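Local structure of regulatory protein BlaR1 (Bacillus licheniformis, 1NRF) at residues A[54-59]-A[230-234]; A[125-129]-A[142-148]; A[212-216]-A[243-248]. The protein probably senses beta-lactam antibiotics at the cell surface by becoming acylated in its extracellular C-terminal domain, the part described here, and relays the signal to the cytoplasm. All coordinates share one frame; numbering follows the deposited sequence.

Contact 1 (A[54-59]-A[230-234]); sequences ESTSRF and VHIQG
The ring of Phe59 lies flat on one face of the His231 imidazole in a face-to-face stack, with ring centroids 3.7 Å apart and planes only 11° from parallel. Within the stack the rings come closest at Phe59 CG and His231 NE2, 3.3 Å apart, and His231 CE1 sits over the centre of the phenyl ring. Both first torsions bring the rings together: Phe59 turns CG beside its own backbone N (chi1 -51°), while His231 sends its ring to the far side of its N (chi1 178°). A flat aromatic partner suits the phenyl group, and the imidazole also offers a polar edge, where Glu54 meets it. Near the ring plane, Glu54 arrives from the short helix 52-56 with its chain bent at chi2, and His231 ND1 gives a weak hydrogen bond to Glu54 OE2 at 3.4 Å. If the carboxylate is charged, it would favour a proton on ND1. Gln233, two residues along the strand, reaches out with an extended chain and brings its amide close to both the Glu54 carboxylate and the Phe59 ring, steeply inclined to the latter. Elsewhere, Trp214 meets the His231 ring edge-to-face and Pro158 touches both side chains of the stack. Alternation along the strand directs His231 and Gln233 to this face, while Val230 and Ile232 pack on helix 239-253 behind it. The arrangement belongs to the penicillin-recognising, beta-lactamase-like fold: segment 54-59, leading towards the probable acylated serine, Ser63, lies against the face of strand 225-234 that carries His231 and Gln233.

Contact 2 (A[125-129]-A[142-148]); sequences EDHLR and FSVPADY
In the helical part of the penicillin-recognising fold, the chain leaving helix 125-134 folds back and plugs the start of that helix with Phe142, whose ring enters among Glu125, Leu128 and Arg129. With CG trans to its backbone N (chi1 175°), Phe142 projects straight at the helix. Arg129 lies across one ring face, its CG methylene making a CH-pi contact 4.2 Å from the centroid, and Tyr148 backs the opposite face. Glu125 CG meets Phe142 CE2 at 3.6 Å, and Leu128 CB approaches Phe142 CE1 at the same distance. Leucine suits this buried turn because its branches serve two more partners: CD1 packs on Pro145 CB at 3.7 Å, and CD2 touches the hydroxyl end of Tyr148. That hydroxyl is hydrogen-bonded to Asp120. One helical turn separates Glu125 from Arg129; the salt bridge of Arg129 NE to Glu125 OE1 spans 2.7 Å, and the hydrogen bonds from NE and NH2 to that one oxygen are both weak. The guanidinium also places one face by the Phe142 carbonyl, with NH2 3.2 Å from O but badly angled for a hydrogen bond. The chemistry implies a mostly apolar grip, rimmed by an ion pair whose methylenes serve as greasy cover while its charged ends remain at the surface.

Contact 3 (A[212-216]-A[243-248]); sequences AGWFI and AAEIAL
Phe215 swings its ring out from the strand towards helix 243-248, its CG opposite the backbone N (chi1 -172°), and the ring is turned so that one face meets the small residues of the helix. Ala244 CB sits over that face as a CH-pi partner, 3.7 Å from the ring centroid and 17° off the normal. The helix backbone comes closer still, with Phe215 CG 3.4 Å from Ala244 CA. Ala247, about one turn on, touches the ring edge, its CB 3.6 Å from Phe215 CD2. Helix 239-253 follows the last strand of the central sheet and packs against one side of it, as C-terminal helices do in beta-lactamase-like domains; here the axes of segments 212-216 and 243-248 pass 7.4 Å apart, at 47°. Such closeness suits alanines and glycine: Ala243 CB rests on the bare backbone of Gly213, 3.8 Å from its C atom. Leu248 adds only a looser touch, with CD1 4.2 Å from Phe215 CE2. Within the sheet, Thr201 of the adjoining strand 195-205 also touches Phe215. Trp214, just before Phe215 in strand 211-220, points to the other side of the sheet, where its NE1 hydrogen-bonds to Ala60 O.

In the fold
Contacts 1 and 3 lie on the two sides of one central sheet and touch: strands 211-220 and 225-234 are neighbours, and probable backbone hydrogen bonds run from Ile232 N to Gly213 O and from Val230 N to Phe215 O. Contact 3 is the buried one, wholly apolar and built on small residues under the C-terminal helix. Contact 1, partly buried, mixes ring stacking with polar groups on the side that also holds Trp214. Contact 2 stands apart in the helical region, about 23 and 26 Å, centre to centre, from contacts 1 and 3; towards the surface it pairs a buried aromatic plug with a charged rim, and it joins segments only 13 residues apart, where contacts 1 and 3 span 171 and 27.

Contact 1 (A[54-59]-A[230-234])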
# COMPACT_ATOMS: atom_id res chain seq x y z
N GLU A 54 -15.33 5.43 -6.23
CA GLU A 54 -14.33 4.41 -5.92
C GLU A 54 -13.27 4.94 -4.96
O GLU A 54 -12.87 4.26 -4.02
CB GLU A 54 -13.65 3.93 -7.21
CG GLU A 54 -14.46 2.93 -8.05
CD GLU A 54 -14.00 1.47 -7.91
OE1 GLU A 54 -14.56 0.60 -8.62
OE2 GLU A 54 -13.09 1.19 -7.09
N SER A 55 -12.85 6.17 -5.21
CA SER A 55 -11.82 6.82 -4.41
C SER A 55 -12.21 7.03 -2.95
O SER A 55 -11.35 7.30 -2.11
CB SER A 55 -11.46 8.16 -5.04
OG SER A 55 -11.24 8.02 -6.43
N THR A 56 -13.50 6.93 -2.65
CA THR A 56 -13.99 7.13 -1.29
C THR A 56 -14.61 5.85 -0.72
O THR A 56 -15.07 5.81 0.42
CB THR A 56 -15.00 8.31 -1.23
OG1 THR A 56 -15.90 8.25 -2.35
CG2 THR A 56 -14.27 9.64 -1.25
N SER A 57 -14.63 4.80 -1.51
CA SER A 57 -15.17 3.53 -1.07
C SER A 57 -14.02 2.74 -0.47
O SER A 57 -12.91 2.79 -0.98
CB SER A 57 -15.74 2.76 -2.26
OG SER A 57 -16.78 3.50 -2.87
N ARG A 58 -14.28 2.03 0.63
CA ARG A 58 -13.26 1.24 1.30
C ARG A 58 -13.23 -0.18 0.77
O ARG A 58 -14.25 -0.73 0.36
CB ARG A 58 -13.51 1.20 2.80
CG ARG A 58 -13.01 2.41 3.54
CD ARG A 58 -13.65 2.46 4.90
NE ARG A 58 -13.01 3.43 5.79
CZ ARG A 58 -13.64 4.01 6.80
NH1 ARG A 58 -14.91 3.73 7.03
NH2 ARG A 58 -13.00 4.87 7.58
N PHE A 59 -12.04 -0.77 0.77
CA PHE A 59 -11.86 -2.13 0.29
C PHE A 59 -10.82 -2.79 1.18
O PHE A 59 -10.13 -2.11 1.95
CB PHE A 59 -11.36 -2.12 -1.15
CG PHE A 59 -12.17 -1.26 -2.06
CD1 PHE A 59 -11.85 0.08 -2.26
CD2 PHE A 59 -13.28 -1.79 -2.72
CE1 PHE A 59 -12.60 0.88 -3.10
CE2 PHE A 59 -14.04 -0.99 -3.58
CZ PHE A 59 -13.70 0.35 -3.77
N VAL A 230 -4.28 3.89 -6.31
CA VAL A 230 -5.14 3.42 -7.37
C VAL A 230 -5.79 2.12 -6.91
O VAL A 230 -5.10 1.25 -6.37
CB VAL A 230 -4.35 3.11 -8.66
CG1 VAL A 230 -5.18 2.28 -9.61
CG2 VAL A 230 -3.94 4.41 -9.35
N HIS A 231 -7.10 2.00 -7.08
CA HIS A 231 -7.77 0.77 -6.73
C HIS A 231 -8.59 0.34 -7.92
O HIS A 231 -9.32 1.15 -8.49
CB HIS A 231 -8.68 0.92 -5.51
CG HIS A 231 -9.43 -0.33 -5.17
ND1 HIS A 231 -10.60 -0.70 -5.79
CD2 HIS A 231 -9.12 -1.35 -4.33
CE1 HIS A 231 -10.98 -1.88 -5.36
NE2 HIS A 231 -10.10 -2.30 -4.47
N ILE A 232 -8.46 -0.93 -8.30
CA ILE A 232 -9.17 -1.46 -9.46
C ILE A 232 -9.98 -2.73 -9.23
O ILE A 232 -9.85 -3.41 -8.20
CB ILE A 232 -8.19 -1.76 -10.62
CG1 ILE A 232 -7.25 -2.89 -10.21
CG2 ILE A 232 -7.40 -0.51 -10.98
CD1 ILE A 232 -6.37 -3.40 -11.34
N GLN A 233 -10.81 -3.05 -10.21
CA GLN A 233 -11.65 -4.24 -10.17
C GLN A 233 -11.87 -4.64 -11.63
O GLN A 233 -12.34 -3.83 -12.43
CB GLN A 233 -13.01 -3.94 -9.52
CG GLN A 233 -12.93 -3.13 -8.24
CD GLN A 233 -14.29 -2.82 -7.65
OE1 GLN A 233 -14.42 -2.01 -6.73
NE2 GLN A 233 -15.33 -3.47 -8.18
N GLY A 234 -11.53 -5.88 -11.96
CA GLY A 234 -11.70 -6.34 -13.33
C GLY A 234 -11.46 -7.83 -13.43
O GLY A 234 -11.41 -8.52 -12.42

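Contact 2 (A[125-129]-A[142-148])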
# COMPACT_ATOMS: atom_id res chain seq x y z
N GLU A 125 -3.40 -10.11 18.69
CA GLU A 125 -4.62 -9.35 18.41
C GLU A 125 -4.80 -8.11 19.27
O GLU A 125 -5.19 -7.05 18.77
CB GLU A 125 -5.85 -10.25 18.58
CG GLU A 125 -7.17 -9.48 18.50
CD GLU A 125 -8.39 -10.37 18.58
OE1 GLU A 125 -9.52 -9.83 18.47
OE2 GLU A 125 -8.24 -11.60 18.75
N ASP A 126 -4.54 -8.24 20.56
CA ASP A 126 -4.69 -7.11 21.47
C ASP A 126 -3.79 -5.95 21.00
O ASP A 126 -4.28 -4.84 20.77
CB ASP A 126 -4.33 -7.53 22.90
CG ASP A 126 -5.29 -8.61 23.46
OD1 ASP A 126 -5.06 -9.11 24.58
OD2 ASP A 126 -6.28 -8.95 22.78
N HIS A 127 -2.50 -6.21 20.84
CA HIS A 127 -1.59 -5.17 20.38
C HIS A 127 -1.89 -4.77 18.93
O HIS A 127 -1.61 -3.65 18.52
CB HIS A 127 -0.12 -5.61 20.47
CG HIS A 127 0.36 -5.82 21.88
ND1 HIS A 127 0.02 -4.99 22.92
CD2 HIS A 127 1.19 -6.76 22.40
CE1 HIS A 127 0.61 -5.41 24.03
NE2 HIS A 127 1.33 -6.48 23.74
N LEU A 128 -2.45 -5.68 18.16
CA LEU A 128 -2.79 -5.39 16.77
C LEU A 128 -3.94 -4.40 16.69
O LEU A 128 -3.84 -3.37 16.01
CB LEU A 128 -3.16 -6.66 16.02
CG LEU A 128 -1.98 -7.55 15.64
CD1 LEU A 128 -2.46 -8.93 15.22
CD2 LEU A 128 -1.20 -6.87 14.54
N ARG A 129 -5.05 -4.71 17.36
CA ARG A 129 -6.20 -3.83 17.35
C ARG A 129 -5.82 -2.45 17.88
O ARG A 129 -6.26 -1.42 17.36
CB ARG A 129 -7.34 -4.42 18.19
CG ARG A 129 -7.84 -5.78 17.70
CD ARG A 129 -9.31 -6.00 18.06
NE ARG A 129 -9.82 -7.29 17.61
CZ ARG A 129 -11.09 -7.53 17.29
NH1 ARG A 129 -11.99 -6.56 17.36
NH2 ARG A 129 -11.47 -8.74 16.91
N PHE A 142 -11.18 -5.60 12.56
CA PHE A 142 -10.24 -6.73 12.65
C PHE A 142 -10.94 -8.09 12.93
O PHE A 142 -11.86 -8.17 13.74
CB PHE A 142 -9.23 -6.39 13.77
CG PHE A 142 -8.25 -7.47 14.10
CD1 PHE A 142 -6.88 -7.25 13.95
CD2 PHE A 142 -8.67 -8.70 14.62
CE1 PHE A 142 -5.95 -8.22 14.33
CE2 PHE A 142 -7.75 -9.67 15.00
CZ PHE A 142 -6.39 -9.44 14.86
N SER A 143 -10.50 -9.15 12.25
CA SER A 143 -11.09 -10.48 12.43
C SER A 143 -10.12 -11.35 13.24
O SER A 143 -10.28 -11.51 14.45
CB SER A 143 -11.37 -11.15 11.08
OG SER A 143 -10.17 -11.37 10.35
N VAL A 144 -9.13 -11.91 12.55
CA VAL A 144 -8.12 -12.75 13.18
C VAL A 144 -6.75 -12.29 12.66
O VAL A 144 -6.61 -11.90 11.49
CB VAL A 144 -8.34 -14.25 12.88
CG1 VAL A 144 -9.72 -14.67 13.38
CG2 VAL A 144 -8.21 -14.52 11.38
N PRO A 145 -5.73 -12.32 13.53
CA PRO A 145 -4.38 -11.90 13.17
C PRO A 145 -3.86 -12.38 11.83
O PRO A 145 -3.10 -11.67 11.16
CB PRO A 145 -3.52 -12.39 14.34
CG PRO A 145 -4.39 -13.41 15.03
CD PRO A 145 -5.76 -12.86 14.90
N ALA A 146 -4.29 -13.56 11.42
CA ALA A 146 -3.82 -14.14 10.17
C ALA A 146 -4.32 -13.49 8.88
O ALA A 146 -3.61 -13.49 7.88
CB ALA A 146 -4.13 -15.63 10.14
N ASP A 147 -5.52 -12.92 8.89
CA ASP A 147 -6.04 -12.34 7.65
C ASP A 147 -6.94 -11.10 7.69
O ASP A 147 -7.61 -10.81 6.70
CB ASP A 147 -6.75 -13.44 6.85
CG ASP A 147 -7.13 -14.65 7.71
OD1 ASP A 147 -6.21 -15.38 8.14
OD2 ASP A 147 -8.33 -14.86 7.96
N TYR A 148 -6.94 -10.37 8.80
CA TYR A 148 -7.78 -9.18 8.92
C TYR A 148 -7.62 -8.17 7.79
O TYR A 148 -8.55 -7.44 7.46
CB TYR A 148 -7.51 -8.45 10.25
CG TYR A 148 -6.07 -8.02 10.47
CD1 TYR A 148 -5.11 -8.93 10.91
CD2 TYR A 148 -5.68 -6.69 10.29
CE1 TYR A 148 -3.80 -8.52 11.18
CE2 TYR A 148 -4.38 -6.27 10.55
CZ TYR A 148 -3.44 -7.19 10.99
OH TYR A 148 -2.15 -6.78 11.24

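Contact 3 (A[212-216]-A[243-248])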
# COMPACT_ATOMS: atom_id res chain seq x y z
N ALA A 212 -9.49 -7.78 -7.55
CA ALA A 212 -9.28 -6.40 -7.13
C ALA A 212 -7.79 -6.14 -7.01
O ALA A 212 -7.04 -7.02 -6.64
CB ALA A 212 -9.96 -6.14 -5.81
N GLY A 213 -7.38 -4.92 -7.35
CA GLY A 213 -5.97 -4.58 -7.27
C GLY A 213 -5.68 -3.22 -6.67
O GLY A 213 -6.43 -2.26 -6.87
N TRP A 214 -4.57 -3.14 -5.94
CA TRP A 214 -4.14 -1.91 -5.28
C TRP A 214 -2.71 -1.55 -5.65
O TRP A 214 -1.86 -2.41 -5.84
CB TRP A 214 -4.11 -2.05 -3.76
CG TRP A 214 -5.35 -1.86 -2.96
CD1 TRP A 214 -6.02 -2.82 -2.27
CD2 TRP A 214 -5.94 -0.61 -2.56
NE1 TRP A 214 -6.96 -2.26 -1.45
CE2 TRP A 214 -6.94 -0.90 -1.61
CE3 TRP A 214 -5.71 0.74 -2.92
CZ2 TRP A 214 -7.72 0.10 -0.99
CZ3 TRP A 214 -6.48 1.73 -2.31
CH2 TRP A 214 -7.47 1.40 -1.35
N PHE A 215 -2.45 -0.25 -5.73
CA PHE A 215 -1.11 0.25 -5.94
C PHE A 215 -1.07 1.64 -5.35
O PHE A 215 -1.64 2.59 -5.90
CB PHE A 215 -0.69 0.28 -7.41
CG PHE A 215 0.76 0.62 -7.59
CD1 PHE A 215 1.73 -0.13 -6.95
CD2 PHE A 215 1.14 1.76 -8.29
CE1 PHE A 215 3.07 0.25 -6.99
CE2 PHE A 215 2.48 2.16 -8.34
CZ PHE A 215 3.45 1.40 -7.68
N ILE A 216 -0.43 1.74 -4.19
CA ILE A 216 -0.31 2.99 -3.47
C ILE A 216 1.16 3.31 -3.31
O ILE A 216 2.01 2.45 -3.49
CB ILE A 216 -0.96 2.88 -2.06
CG1 ILE A 216 -0.11 1.98 -1.14
CG2 ILE A 216 -2.36 2.31 -2.19
CD1 ILE A 216 -0.67 1.85 0.27
N ALA A 243 -2.95 -2.61 -11.66
CA ALA A 243 -3.23 -1.35 -10.98
C ALA A 243 -1.95 -0.51 -10.93
O ALA A 243 -2.01 0.72 -11.01
CB ALA A 243 -3.74 -1.61 -9.56
N ALA A 244 -0.80 -1.16 -10.80
CA ALA A 244 0.46 -0.44 -10.77
C ALA A 244 0.68 0.18 -12.14
O ALA A 244 0.99 1.37 -12.27
CB ALA A 244 1.60 -1.38 -10.41
N GLU A 245 0.51 -0.65 -13.17
CA GLU A 245 0.67 -0.19 -14.55
C GLU A 245 -0.25 1.00 -14.84
O GLU A 245 0.18 1.97 -15.46
CB GLU A 245 0.39 -1.32 -15.54
CG GLU A 245 1.50 -2.37 -15.60
CD GLU A 245 1.81 -2.83 -17.02
OE1 GLU A 245 2.08 -1.95 -17.89
OE2 GLU A 245 1.80 -4.05 -17.29
N ILE A 246 -1.49 0.92 -14.39
CA ILE A 246 -2.45 2.01 -14.59
C ILE A 246 -1.95 3.28 -13.90
O ILE A 246 -1.83 4.34 -14.53
CB ILE A 246 -3.83 1.64 -14.04
CG1 ILE A 246 -4.43 0.50 -14.86
CG2 ILE A 246 -4.74 2.86 -14.04
CD1 ILE A 246 -5.74 -0.06 -14.30
N ALA A 247 -1.68 3.19 -12.61
CA ALA A 247 -1.19 4.34 -11.85
C ALA A 247 0.02 4.96 -12.53
O ALA A 247 0.14 6.18 -12.63
CB ALA A 247 -0.81 3.92 -10.43
N LEU A 248 0.91 4.10 -12.99
CA LEU A 248 2.15 4.51 -13.65
C LEU A 248 1.94 5.22 -14.99
O LEU A 248 2.66 6.16 -15.31
CB LEU A 248 3.06 3.29 -13.83
CG LEU A 248 4.34 3.24 -12.99
CD1 LEU A 248 4.18 3.97 -11.67
CD2 LEU A 248 4.70 1.78 -12.77